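Local coordinates for protein probable alginate O-acetylase AlgJ (PDB 4O8V) that probably adds acetyl groups to the mannuronate residues of alginate in the periplasm, working with its partners AlgI and AlgF, at residues Gln55-Ile60 against Asn96-Asp101; Val212-Thr217 against Val269-Phe274; Pro100-Pro105 against Glu129-Ala134; Asn38-Arg43 against Gln295-Arg300. All coordinates share one frame; numbering follows the deposited sequence. Where two conformers were deposited one is given.

Contact 1: Gln55-Ile60 against Asn96-Asp101; sequences QLVLAI and NVFAPD
Val57 and Phe98 lie side by side with their side chains pointing the same way, and the valine meets the ring at its edge: CG2 of Val57 sits in the ring plane, 4.0 Å from CD2 of Phe98. Phe98 sets its CG opposite its own N (chi1 -176°), which lays the ring alongside the valine, while Pro100 puts its CG over one face, near the rim. The pyrrolidine also crosses Val57 at about a right angle, CG1 of the valine being 3.8 Å from CD of Pro100; beta-branching thus gives Val57 one methyl for each neighbour. Val97 turns its CG1 toward two leucines, 3.8 Å from CB of Leu58 and 4.1 Å from CD2 of Leu56. Ala99, with a single methyl, can bring its backbone close: its CA-H points at Leu58 O, and its CB still meets Ile60 CD1 at 4.0 Å. One direct backbone bond joins the segments, Leu58 N to Phe98 O (2.9 Å). Pro100 has no N-H to offer Leu58 O, which instead shares a water with Ile60 N and Pro100 O; another water links Leu56 O to Phe98 N. Such an extended, partly water-spaced segment flanks the outermost strand, 55-61, of the parallel sheet in the alpha/beta/alpha sandwich expected of an SGNH hydrolase-like domain.

Contact 2: Val212-Thr217 against Val269-Phe274; sequences VALVGT and VVVWEF
Val215 and Val270 meet obliquely on one face of the sheet, CG2 to CG1 at 4.1 Å, while on the other face Leu214 CD1 reaches Val271 CG1 at 4.0 Å. Beta-branched valines suit these buried, extended positions. Between the faces runs a parallel ladder of four backbone bonds, from Ala213 N to Val269 O at one end to Glu273 N to Val215 O at the other, the strands only 16° apart in direction. At the ladder's last rung, the Glu273 chain leaves trans to N (chi1 165°) and bends at chi2, which brings its carboxylate across Thr217. OE1 takes Thr217 N at 2.7 Å, 34° out of the carboxylate plane, and OE2 takes Thr217 OG1 at 2.6 Å through its syn lone pair; Gly216, without a side chain, leaves room for the group. Glu273 OE1 also bonds to Ser220 OG. Replacing Glu273 by an alanine is likely to leave both the backbone N-H and the hydroxyl of Thr217, N-cap of helix 218-221 just before the probable nucleophile Ser218, without their acceptor. Strands 239-241 and 55-61 flank the pair in the sheet, and helices 250-257 and 31-51 pack on the face bearing Val270 and Trp272.

Contact 3: Pro100-Pro105 against Glu129-Ala134; sequences PDLMAP and EVAAQA
Pro105 and Leu102 press against Val130, Ala131 and Ala134, joining the start of one helix to the side of another on the outer layer of the alpha/beta/alpha SGNH hydrolase-like fold. Side chain meets side chain here through apolar groups alone. The proline ring divides its contacts: CB meets CG1 of Val130 at 3.9 Å, and CG meets CB of Ala134 at 3.8 Å. Proline is well tolerated near the start of a helix, where a missing N-H costs little, and its compact ring can lie close to another helix. Leu102 places CG opposite its carbonyl carbon (chi1 -60°), which sends the fork of its branches toward helix 125-141; CD2 comes 3.9 Å from Ala134 CB, and CD1 lies 4.3 Å from Ala131 CB. The alanines, one turn apart, keep the helix surface low enough for the leucine to settle on it.

Methyl-to-carbonyl contacts add to this packing, with Val130 CG1 3.7 Å from Pro105 O and Leu102 CD2 3.8 Å from Ala131 O. No hydrogen bond crosses between the segments; Asp101 instead caps the coming helix. Its OD1 bonds to Tyr85 OH, while OD2 accepts Ala104 N at 2.8 Å on its syn side, 21° out of the carboxylate plane.

Contact 4: Asn38-Arg43 against Gln295-Arg300; sequences NLALIR and QLKNSR
Ala40 and Lys297 mark the nearest approach of the two backbones, CA to CA 5.2 Å, where the middle of one helical segment passes the last turn of another; from Asn298 the chain leaves helical geometry and continues as a loop to Arg300. The small side chain of Ala40 permits this closeness. Beside it, CD2 of Leu41 lies 3.7 Å from CG of Lys297 and 4.1 Å from CB of Leu296, so the lysine contributes its aliphatic part here and carries its amino group away to Glu37. Arg43 stretches away from its own N (chi1 -176°), bends further along and runs toward the loop. CG of Arg43 lies over one face of the Arg300 guanidinium, toward its rim, 3.3 Å from NH2 of Arg300. The Arg43 guanidinium turns an edge to Lys297 O. The guanidinium planes stand 56° apart, and Asp47, salt-bridged to Arg300, probably offsets the like charges. With an alanine in place of Arg43, the methylenes over the Arg300 guanidinium would be gone, which is likely to open a gap on that face. The end of helix 290-297 and the loop after it rest against helix 31-51, with Leu41 and Leu296 both packing on helix 250-257 and Arg300 reaching Ala95 and Asn96 beyond helix 84-94.

Overall arrangement
From the N terminus, helix 31-51 supplies the first half of contact 4, which waits almost the whole chain for its partner near the C terminus and so encloses the other three. Inside that span, contact 1 closes the loop between strand 55-61 and the segment after helix 84-94. Contact 3 begins where contact 1 ends, sharing Pro100 and Asp101, and closes a shorter loop onto helix 125-141. Contact 2 follows in series, closing the excursion between strands 212-215 and 269-275. The latter strand is bonded to 55-61, so contacts 1 and 2 meet on one sheet through those two strands, while Ile42 of contact 4 packs on Trp272 and Phe274; contact 3 lies about 26 Å from contact 4, centre to centre.

Contact 1: Gln55-Ile60 against Asn96-Asp101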
loop_
_atom_site.group_PDB
_atom_site.type_symbol
_atom_site.label_atom_id
_atom_site.label_comp_id
_atom_site.label_asym_id
_atom_site.label_seq_id
_atom_site.Cartn_x
_atom_site.Cartn_y
_atom_site.Cartn_z
ATOM N N GLN A 55 2.379 6.106 -16.854
ATOM C CA GLN A 55 2.296 7.106 -15.796
ATOM C C GLN A 55 2.227 6.437 -14.431
ATOM O O GLN A 55 1.379 5.571 -14.185
ATOM C CB GLN A 55 1.075 8.014 -15.980
ATOM C CG GLN A 55 1.152 8.931 -17.187
ATOM C CD GLN A 55 2.185 10.035 -17.025
ATOM O OE1 GLN A 55 2.631 10.331 -15.913
ATOM N NE2 GLN A 55 2.568 10.652 -18.135
ATOM N N LEU A 56 3.117 6.853 -13.541
ATOM C CA LEU A 56 3.142 6.319 -12.184
ATOM C C LEU A 56 2.225 7.098 -11.269
ATOM O O LEU A 56 2.292 8.325 -11.223
ATOM C CB LEU A 56 4.549 6.360 -11.617
ATOM C CG LEU A 56 4.667 5.962 -10.136
ATOM C CD1 LEU A 56 4.144 4.533 -9.869
ATOM C CD2 LEU A 56 6.108 6.136 -9.666
ATOM N N VAL A 57 1.378 6.377 -10.551
ATOM C CA VAL A 57 0.605 6.968 -9.472
ATOM C C VAL A 57 1.001 6.224 -8.192
ATOM O O VAL A 57 0.649 5.045 -7.980
ATOM C CB VAL A 57 -0.911 6.875 -9.703
ATOM C CG1 VAL A 57 -1.665 7.510 -8.516
ATOM C CG2 VAL A 57 -1.316 7.522 -11.004
ATOM N N LEU A 58 1.784 6.901 -7.361
ATOM C CA LEU A 58 2.281 6.317 -6.125
ATOM C C LEU A 58 1.193 6.432 -5.079
ATOM O O LEU A 58 0.627 7.508 -4.916
ATOM C CB LEU A 58 3.560 7.027 -5.666
ATOM C CG LEU A 58 4.228 6.513 -4.388
ATOM C CD1 LEU A 58 4.706 5.056 -4.564
ATOM C CD2 LEU A 58 5.405 7.425 -4.021
ATOM N N ALA A 59 0.911 5.329 -4.383
ATOM C CA ALA A 59 -0.149 5.309 -3.369
ATOM C C ALA A 59 0.485 5.070 -2.000
ATOM O O ALA A 59 0.717 3.923 -1.589
ATOM C CB ALA A 59 -1.176 4.254 -3.682
ATOM N N ILE A 60 0.810 6.166 -1.317
ATOM C CA ILE A 60 1.489 6.068 -0.015
ATOM C C ILE A 60 0.435 5.752 1.052
ATOM O O ILE A 60 -0.413 6.587 1.337
ATOM C CB ILE A 60 2.239 7.383 0.349
ATOM C CG1 ILE A 60 3.304 7.724 -0.702
ATOM C CG2 ILE A 60 2.903 7.267 1.752
ATOM C CD1 ILE A 60 3.832 9.160 -0.545
ATOM N N ASN A 96 9.362 14.614 -8.563
ATOM C CA ASN A 96 8.335 14.643 -9.611
ATOM C C ASN A 96 7.537 13.349 -9.696
ATOM O O ASN A 96 7.160 12.912 -10.784
ATOM C CB ASN A 96 8.962 14.947 -10.979
ATOM C CG ASN A 96 9.860 16.155 -10.941
ATOM O OD1 ASN A 96 11.084 16.038 -10.772
ATOM N ND2 ASN A 96 9.259 17.340 -11.072
ATOM N N VAL A 97 7.288 12.737 -8.540
ATOM C CA VAL A 97 6.454 11.553 -8.451
ATOM C C VAL A 97 5.056 11.958 -7.981
ATOM O O VAL A 97 4.911 12.635 -6.964
ATOM C CB VAL A 97 7.072 10.516 -7.499
ATOM C CG1 VAL A 97 6.098 9.373 -7.214
ATOM C CG2 VAL A 97 8.381 9.983 -8.112
ATOM N N PHE A 98 4.039 11.560 -8.740
ATOM C CA PHE A 98 2.641 11.875 -8.428
ATOM C C PHE A 98 2.098 10.970 -7.323
ATOM O O PHE A 98 1.975 9.750 -7.514
ATOM C CB PHE A 98 1.801 11.744 -9.696
ATOM C CG PHE A 98 0.363 12.137 -9.531
ATOM C CD1 PHE A 98 0.020 13.374 -9.009
ATOM C CD2 PHE A 98 -0.647 11.281 -9.928
ATOM C CE1 PHE A 98 -1.315 13.747 -8.872
ATOM C CE2 PHE A 98 -1.980 11.653 -9.810
ATOM C CZ PHE A 98 -2.312 12.884 -9.269
ATOM N N ALA A 99 1.759 11.565 -6.179
ATOM C CA ALA A 99 1.360 10.795 -4.996
ATOM C C ALA A 99 0.173 11.452 -4.306
ATOM O O ALA A 99 0.340 12.297 -3.424
ATOM C CB ALA A 99 2.533 10.651 -4.010
ATOM N N PRO A 100 -1.036 11.068 -4.717
ATOM C CA PRO A 100 -2.255 11.635 -4.125
ATOM C C PRO A 100 -2.342 11.375 -2.626
ATOM O O PRO A 100 -1.891 10.346 -2.124
ATOM C CB PRO A 100 -3.378 10.908 -4.874
ATOM C CG PRO A 100 -2.737 10.496 -6.195
ATOM C CD PRO A 100 -1.330 10.129 -5.816
ATOM N N ASP A 101 -2.933 12.321 -1.908
ATOM C CA ASP A 101 -3.045 12.173 -0.463
ATOM C C ASP A 101 -4.131 11.176 -0.074
ATOM O O ASP A 101 -5.300 11.368 -0.398
ATOM C CB ASP A 101 -3.328 13.525 0.180
ATOM C CG ASP A 101 -3.412 13.425 1.695
ATOM O OD1 ASP A 101 -2.357 13.380 2.357
ATOM O OD2 ASP A 101 -4.533 13.357 2.212
HETATM O O HOH W 1 4.593 9.923 -11.054
HETATM O O HOH W 2 0.179 8.711 -2.471
HETATM O O HOH W 3 -1.003 9.051 0.433
#

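Contact 2: Val212-Thr217 against Val269-Phe274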
loop_
_atom_site.group_PDB
_atom_site.type_symbol
_atom_site.label_atom_id
_atom_site.label_comp_id
_atom_site.label_asym_id
_atom_site.label_seq_id
_atom_site.Cartn_x
_atom_site.Cartn_y
_atom_site.Cartn_z
ATOM N N VAL A 212 -4.322 -0.438 -16.938
ATOM C CA VAL A 212 -3.777 -0.119 -15.614
ATOM C C VAL A 212 -3.123 -1.338 -14.957
ATOM O O VAL A 212 -3.687 -2.433 -14.987
ATOM C CB VAL A 212 -4.875 0.411 -14.659
ATOM C CG1 VAL A 212 -4.297 0.737 -13.281
ATOM C CG2 VAL A 212 -5.600 1.634 -15.253
ATOM N N ALA A 213 -1.944 -1.157 -14.359
ATOM C CA ALA A 213 -1.337 -2.230 -13.566
ATOM C C ALA A 213 -1.264 -1.807 -12.102
ATOM O O ALA A 213 -1.029 -0.643 -11.800
ATOM C CB ALA A 213 0.074 -2.599 -14.083
ATOM N N LEU A 214 -1.472 -2.771 -11.211
ATOM C CA LEU A 214 -1.371 -2.535 -9.770
ATOM C C LEU A 214 -0.134 -3.279 -9.273
ATOM O O LEU A 214 0.034 -4.462 -9.582
ATOM C CB LEU A 214 -2.637 -3.020 -9.037
ATOM C CG LEU A 214 -2.577 -3.068 -7.506
ATOM C CD1 LEU A 214 -2.361 -1.682 -6.915
ATOM C CD2 LEU A 214 -3.888 -3.679 -6.970
ATOM N N VAL A 215 0.751 -2.559 -8.570
ATOM C CA VAL A 215 1.913 -3.156 -7.931
ATOM C C VAL A 215 1.947 -2.759 -6.462
ATOM O O VAL A 215 1.630 -1.623 -6.115
ATOM C CB VAL A 215 3.232 -2.713 -8.627
ATOM C CG1 VAL A 215 4.429 -3.466 -8.016
ATOM C CG2 VAL A 215 3.133 -2.984 -10.092
ATOM N N GLY A 216 2.287 -3.701 -5.599
ATOM C CA GLY A 216 2.350 -3.402 -4.185
ATOM C C GLY A 216 2.569 -4.615 -3.304
ATOM O O GLY A 216 3.180 -5.617 -3.705
ATOM N N THR A 217 2.063 -4.499 -2.082
ATOM C CA THR A 217 2.301 -5.459 -1.020
ATOM C C THR A 217 1.049 -6.282 -0.770
ATOM O O THR A 217 0.169 -6.395 -1.638
ATOM C CB THR A 217 2.701 -4.759 0.316
ATOM O OG1 THR A 217 1.570 -4.026 0.806
ATOM C CG2 THR A 217 3.867 -3.793 0.100
ATOM N N VAL A 269 -1.279 3.491 -16.986
ATOM C CA VAL A 269 -1.096 3.882 -15.592
ATOM C C VAL A 269 -0.623 2.702 -14.758
ATOM O O VAL A 269 -1.149 1.592 -14.885
ATOM C CB VAL A 269 -2.426 4.443 -14.987
ATOM C CG1 VAL A 269 -2.317 4.661 -13.470
ATOM C CG2 VAL A 269 -2.827 5.722 -15.677
ATOM N N VAL A 270 0.374 2.943 -13.909
ATOM C CA VAL A 270 0.752 1.973 -12.888
ATOM C C VAL A 270 0.446 2.562 -11.511
ATOM O O VAL A 270 0.951 3.632 -11.153
ATOM C CB VAL A 270 2.233 1.593 -12.966
ATOM C CG1 VAL A 270 2.613 0.671 -11.789
ATOM C CG2 VAL A 270 2.552 0.937 -14.304
ATOM N N VAL A 271 -0.401 1.877 -10.759
ATOM C CA VAL A 271 -0.667 2.276 -9.384
ATOM C C VAL A 271 0.303 1.497 -8.506
ATOM O O VAL A 271 0.332 0.259 -8.538
ATOM C CB VAL A 271 -2.124 1.987 -8.965
ATOM C CG1 VAL A 271 -2.322 2.244 -7.452
ATOM C CG2 VAL A 271 -3.087 2.803 -9.767
ATOM N N TRP A 272 1.114 2.218 -7.734
ATOM C CA TRP A 272 2.139 1.596 -6.897
ATOM C C TRP A 272 1.816 1.849 -5.424
ATOM O O TRP A 272 1.998 2.961 -4.925
ATOM C CB TRP A 272 3.514 2.165 -7.222
ATOM C CG TRP A 272 4.646 1.462 -6.546
ATOM C CD1 TRP A 272 4.583 0.324 -5.775
ATOM C CD2 TRP A 272 6.035 1.837 -6.592
ATOM N NE1 TRP A 272 5.842 -0.025 -5.346
ATOM C CE2 TRP A 272 6.749 0.891 -5.823
ATOM C CE3 TRP A 272 6.734 2.881 -7.198
ATOM C CZ2 TRP A 272 8.146 0.952 -5.653
ATOM C CZ3 TRP A 272 8.118 2.950 -7.031
ATOM C CH2 TRP A 272 8.806 1.987 -6.260
ATOM N N GLU A 273 1.338 0.809 -4.754
ATOM C CA GLU A 273 0.962 0.892 -3.343
ATOM C C GLU A 273 2.196 0.643 -2.462
ATOM O O GLU A 273 2.887 -0.378 -2.581
ATOM C CB GLU A 273 -0.174 -0.092 -3.055
ATOM C CG GLU A 273 -0.403 -0.358 -1.579
ATOM C CD GLU A 273 0.239 -1.661 -1.115
ATOM O OE1 GLU A 273 0.036 -2.714 -1.778
ATOM O OE2 GLU A 273 0.924 -1.646 -0.068
ATOM N N PHE A 274 2.488 1.619 -1.604
ATOM C CA PHE A 274 3.756 1.714 -0.882
ATOM C C PHE A 274 3.456 2.246 0.526
ATOM O O PHE A 274 3.358 3.456 0.729
ATOM C CB PHE A 274 4.729 2.648 -1.643
ATOM C CG PHE A 274 6.185 2.500 -1.252
ATOM C CD1 PHE A 274 6.585 2.572 0.079
ATOM C CD2 PHE A 274 7.169 2.282 -2.234
ATOM C CE1 PHE A 274 7.942 2.451 0.426
ATOM C CE2 PHE A 274 8.522 2.139 -1.893
ATOM C CZ PHE A 274 8.908 2.216 -0.558
#

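Contact 3: Pro100-Pro105 against Glu129-Ala134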
loop_
_atom_site.group_PDB
_atom_site.type_symbol
_atom_site.label_atom_id
_atom_site.label_comp_id
_atom_site.label_asym_id
_atom_site.label_seq_id
_atom_site.Cartn_x
_atom_site.Cartn_y
_atom_site.Cartn_z
ATOM N N PRO A 100 -1.036 11.068 -4.717
ATOM C CA PRO A 100 -2.255 11.635 -4.125
ATOM C C PRO A 100 -2.342 11.375 -2.626
ATOM O O PRO A 100 -1.891 10.346 -2.124
ATOM C CB PRO A 100 -3.378 10.908 -4.874
ATOM C CG PRO A 100 -2.737 10.496 -6.195
ATOM C CD PRO A 100 -1.330 10.129 -5.816
ATOM N N ASP A 101 -2.933 12.321 -1.908
ATOM C CA ASP A 101 -3.045 12.173 -0.463
ATOM C C ASP A 101 -4.131 11.176 -0.074
ATOM O O ASP A 101 -5.300 11.368 -0.398
ATOM C CB ASP A 101 -3.328 13.525 0.180
ATOM C CG ASP A 101 -3.412 13.425 1.695
ATOM O OD1 ASP A 101 -2.357 13.380 2.357
ATOM O OD2 ASP A 101 -4.533 13.357 2.212
ATOM N N LEU A 102 -3.744 10.106 0.609
ATOM C CA LEU A 102 -4.712 9.097 1.052
ATOM C C LEU A 102 -5.098 9.276 2.524
ATOM O O LEU A 102 -6.148 8.797 2.975
ATOM C CB LEU A 102 -4.164 7.693 0.847
ATOM C CG LEU A 102 -3.807 7.310 -0.590
ATOM C CD1 LEU A 102 -3.317 5.870 -0.576
ATOM C CD2 LEU A 102 -5.016 7.470 -1.509
HETATM N N MSE A 103 -4.239 9.948 3.280
HETATM C CA MSE A 103 -4.500 10.144 4.706
HETATM C C MSE A 103 -5.779 10.963 4.971
HETATM O O MSE A 103 -6.619 10.548 5.768
HETATM C CB MSE A 103 -3.298 10.821 5.361
HETATM C CG MSE A 103 -3.589 11.494 6.670
HETATM SE SE MSE A 103 -3.187 10.221 8.056
ATOM N N ALA A 104 -5.941 12.115 4.314
ATOM C CA ALA A 104 -7.128 12.940 4.586
ATOM C C ALA A 104 -8.445 12.187 4.291
ATOM O O ALA A 104 -9.333 12.165 5.147
ATOM C CB ALA A 104 -7.069 14.253 3.811
ATOM N N PRO A 105 -8.574 11.540 3.112
ATOM C CA PRO A 105 -9.847 10.824 2.974
ATOM C C PRO A 105 -10.006 9.628 3.917
ATOM O O PRO A 105 -11.130 9.419 4.394
ATOM C CB PRO A 105 -9.851 10.378 1.500
ATOM C CG PRO A 105 -8.421 10.467 1.041
ATOM C CD PRO A 105 -7.808 11.568 1.850
ATOM N N GLU A 129 -11.383 0.863 -0.155
ATOM C CA GLU A 129 -12.274 1.425 -1.147
ATOM C C GLU A 129 -12.162 2.958 -1.144
ATOM O O GLU A 129 -12.173 3.591 -2.205
ATOM C CB GLU A 129 -13.709 0.958 -0.866
ATOM C CG GLU A 129 -14.760 1.530 -1.800
ATOM C CD GLU A 129 -16.152 1.093 -1.397
ATOM O OE1 GLU A 129 -16.716 1.680 -0.448
ATOM O OE2 GLU A 129 -16.665 0.137 -2.010
ATOM N N VAL A 130 -12.074 3.549 0.048
ATOM C CA VAL A 130 -11.827 4.978 0.187
ATOM C C VAL A 130 -10.525 5.377 -0.518
ATOM O O VAL A 130 -10.498 6.361 -1.283
ATOM C CB VAL A 130 -11.782 5.386 1.678
ATOM C CG1 VAL A 130 -11.291 6.819 1.833
ATOM C CG2 VAL A 130 -13.161 5.216 2.288
ATOM N N ALA A 131 -9.470 4.589 -0.305
ATOM C CA ALA A 131 -8.179 4.839 -0.965
ATOM C C ALA A 131 -8.331 4.740 -2.484
ATOM O O ALA A 131 -7.882 5.630 -3.228
ATOM C CB ALA A 131 -7.101 3.865 -0.453
ATOM N N ALA A 132 -8.985 3.689 -2.965
ATOM C CA ALA A 132 -9.216 3.559 -4.413
ATOM C C ALA A 132 -9.997 4.737 -4.981
ATOM O O ALA A 132 -9.718 5.202 -6.096
ATOM C CB ALA A 132 -9.945 2.258 -4.732
ATOM N N GLN A 133 -10.987 5.230 -4.244
ATOM C CA GLN A 133 -11.742 6.352 -4.751
ATOM C C GLN A 133 -10.893 7.622 -4.831
ATOM O O GLN A 133 -11.044 8.405 -5.787
ATOM C CB GLN A 133 -13.007 6.600 -3.904
ATOM C CG GLN A 133 -14.141 5.686 -4.318
ATOM C CD GLN A 133 -15.256 5.601 -3.300
ATOM O OE1 GLN A 133 -15.068 5.915 -2.123
ATOM N NE2 GLN A 133 -16.422 5.151 -3.744
ATOM N N ALA A 134 -10.055 7.855 -3.825
ATOM C CA ALA A 134 -9.168 9.012 -3.839
ATOM C C ALA A 134 -8.211 8.916 -5.026
ATOM O O ALA A 134 -7.944 9.907 -5.698
ATOM C CB ALA A 134 -8.366 9.119 -2.535
#

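Contact 4: Asn38-Arg43 against Gln295-Arg300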
loop_
_atom_site.group_PDB
_atom_site.type_symbol
_atom_site.label_atom_id
_atom_site.label_comp_id
_atom_site.label_asym_id
_atom_site.label_seq_id
_atom_site.Cartn_x
_atom_site.Cartn_y
_atom_site.Cartn_z
ATOM N N ASN A 38 16.060 4.414 -0.927
ATOM C CA ASN A 38 14.746 4.017 -1.425
ATOM C C ASN A 38 14.091 5.091 -2.306
ATOM O O ASN A 38 13.456 4.758 -3.307
ATOM C CB ASN A 38 13.809 3.652 -0.273
ATOM C CG ASN A 38 14.122 2.292 0.308
ATOM O OD1 ASN A 38 14.643 1.411 -0.387
ATOM N ND2 ASN A 38 13.828 2.115 1.596
ATOM N N LEU A 39 14.236 6.369 -1.955
ATOM C CA LEU A 39 13.664 7.427 -2.784
ATOM C C LEU A 39 14.346 7.505 -4.152
ATOM O O LEU A 39 13.692 7.800 -5.158
ATOM C CB LEU A 39 13.769 8.775 -2.088
ATOM C CG LEU A 39 12.783 8.907 -0.931
ATOM C CD1 LEU A 39 13.253 9.966 0.089
ATOM C CD2 LEU A 39 11.375 9.213 -1.444
ATOM N N ALA A 40 15.655 7.275 -4.183
ATOM C CA ALA A 40 16.372 7.297 -5.460
ATOM C C ALA A 40 15.877 6.152 -6.333
ATOM O O ALA A 40 15.751 6.290 -7.554
ATOM C CB ALA A 40 17.889 7.211 -5.243
ATOM N N LEU A 41 15.564 5.024 -5.710
ATOM C CA LEU A 41 14.999 3.898 -6.460
ATOM C C LEU A 41 13.576 4.167 -6.933
ATOM O O LEU A 41 13.216 3.817 -8.064
ATOM C CB LEU A 41 15.054 2.620 -5.626
ATOM C CG LEU A 41 16.499 2.147 -5.440
ATOM C CD1 LEU A 41 16.567 1.038 -4.401
ATOM C CD2 LEU A 41 17.038 1.683 -6.791
ATOM N N ILE A 42 12.751 4.778 -6.084
ATOM C CA ILE A 42 11.410 5.152 -6.501
ATOM C C ILE A 42 11.433 6.110 -7.695
ATOM O O ILE A 42 10.656 5.966 -8.641
ATOM C CB ILE A 42 10.632 5.820 -5.336
ATOM C CG1 ILE A 42 10.313 4.784 -4.259
ATOM C CG2 ILE A 42 9.376 6.530 -5.852
ATOM C CD1 ILE A 42 9.851 5.423 -2.930
ATOM N N ARG A 43 12.328 7.090 -7.641
ATOM C CA ARG A 43 12.474 8.052 -8.716
ATOM C C ARG A 43 12.922 7.363 -10.020
ATOM O O ARG A 43 12.451 7.703 -11.113
ATOM C CB ARG A 43 13.466 9.142 -8.313
ATOM C CG ARG A 43 13.612 10.252 -9.331
ATOM C CD ARG A 43 15.057 10.649 -9.514
ATOM N NE ARG A 43 15.669 11.189 -8.307
ATOM C CZ ARG A 43 16.824 10.766 -7.798
ATOM N NH1 ARG A 43 17.301 11.322 -6.689
ATOM N NH2 ARG A 43 17.497 9.787 -8.389
ATOM N N GLN A 295 21.445 2.115 -12.945
ATOM C CA GLN A 295 20.663 2.836 -13.951
ATOM C C GLN A 295 19.462 3.532 -13.324
ATOM O O GLN A 295 19.158 4.688 -13.636
ATOM C CB GLN A 295 20.190 1.879 -15.044
ATOM C CG GLN A 295 21.281 1.411 -15.961
ATOM C CD GLN A 295 20.727 0.786 -17.218
ATOM O OE1 GLN A 295 19.508 0.690 -17.390
ATOM N NE2 GLN A 295 21.618 0.363 -18.111
ATOM N N LEU A 296 18.795 2.811 -12.432
ATOM C CA LEU A 296 17.619 3.313 -11.739
ATOM C C LEU A 296 17.971 4.527 -10.890
ATOM O O LEU A 296 17.268 5.530 -10.911
ATOM C CB LEU A 296 16.997 2.215 -10.862
ATOM C CG LEU A 296 16.178 1.121 -11.553
ATOM C CD1 LEU A 296 15.813 0.001 -10.583
ATOM C CD2 LEU A 296 14.908 1.720 -12.153
ATOM N N LYS A 297 19.076 4.450 -10.158
ATOM C CA LYS A 297 19.432 5.538 -9.261
ATOM C C LYS A 297 19.959 6.746 -10.017
ATOM O O LYS A 297 19.859 7.872 -9.539
ATOM C CB LYS A 297 20.455 5.060 -8.232
ATOM C CG LYS A 297 19.892 4.081 -7.197
ATOM C CD LYS A 297 21.006 3.545 -6.299
ATOM C CE LYS A 297 22.006 4.650 -5.984
ATOM N NZ LYS A 297 23.045 4.251 -4.999
ATOM N N ASN A 298 20.519 6.513 -11.201
ATOM C CA ASN A 298 21.164 7.581 -11.964
ATOM C C ASN A 298 20.306 8.090 -13.109
ATOM O O ASN A 298 20.821 8.722 -14.030
ATOM C CB ASN A 298 22.509 7.109 -12.532
ATOM C CG ASN A 298 23.482 6.671 -11.459
ATOM O OD1 ASN A 298 23.259 6.895 -10.268
ATOM N ND2 ASN A 298 24.582 6.051 -11.878
ATOM N N SER A 299 19.003 7.823 -13.052
ATOM C CA SER A 299 18.108 8.105 -14.179
ATOM C C SER A 299 18.012 9.593 -14.525
ATOM O O SER A 299 17.593 9.945 -15.628
ATOM C CB SER A 299 16.709 7.558 -13.897
ATOM O OG SER A 299 16.141 8.167 -12.752
ATOM N N ARG A 300 18.393 10.458 -13.587
ATOM C CA ARG A 300 18.411 11.900 -13.833
ATOM C C ARG A 300 19.794 12.355 -14.298
ATOM O O ARG A 300 20.784 11.650 -14.102
ATOM C CB ARG A 300 18.003 12.670 -12.576
ATOM C CG ARG A 300 16.632 12.298 -12.029
ATOM C CD ARG A 300 15.505 12.890 -12.859
ATOM N NE ARG A 300 14.220 12.233 -12.607
ATOM C CZ ARG A 300 13.249 12.725 -11.836
ATOM N NH1 ARG A 300 13.407 13.891 -11.219
ATOM N NH2 ARG A 300 12.113 12.047 -11.690
#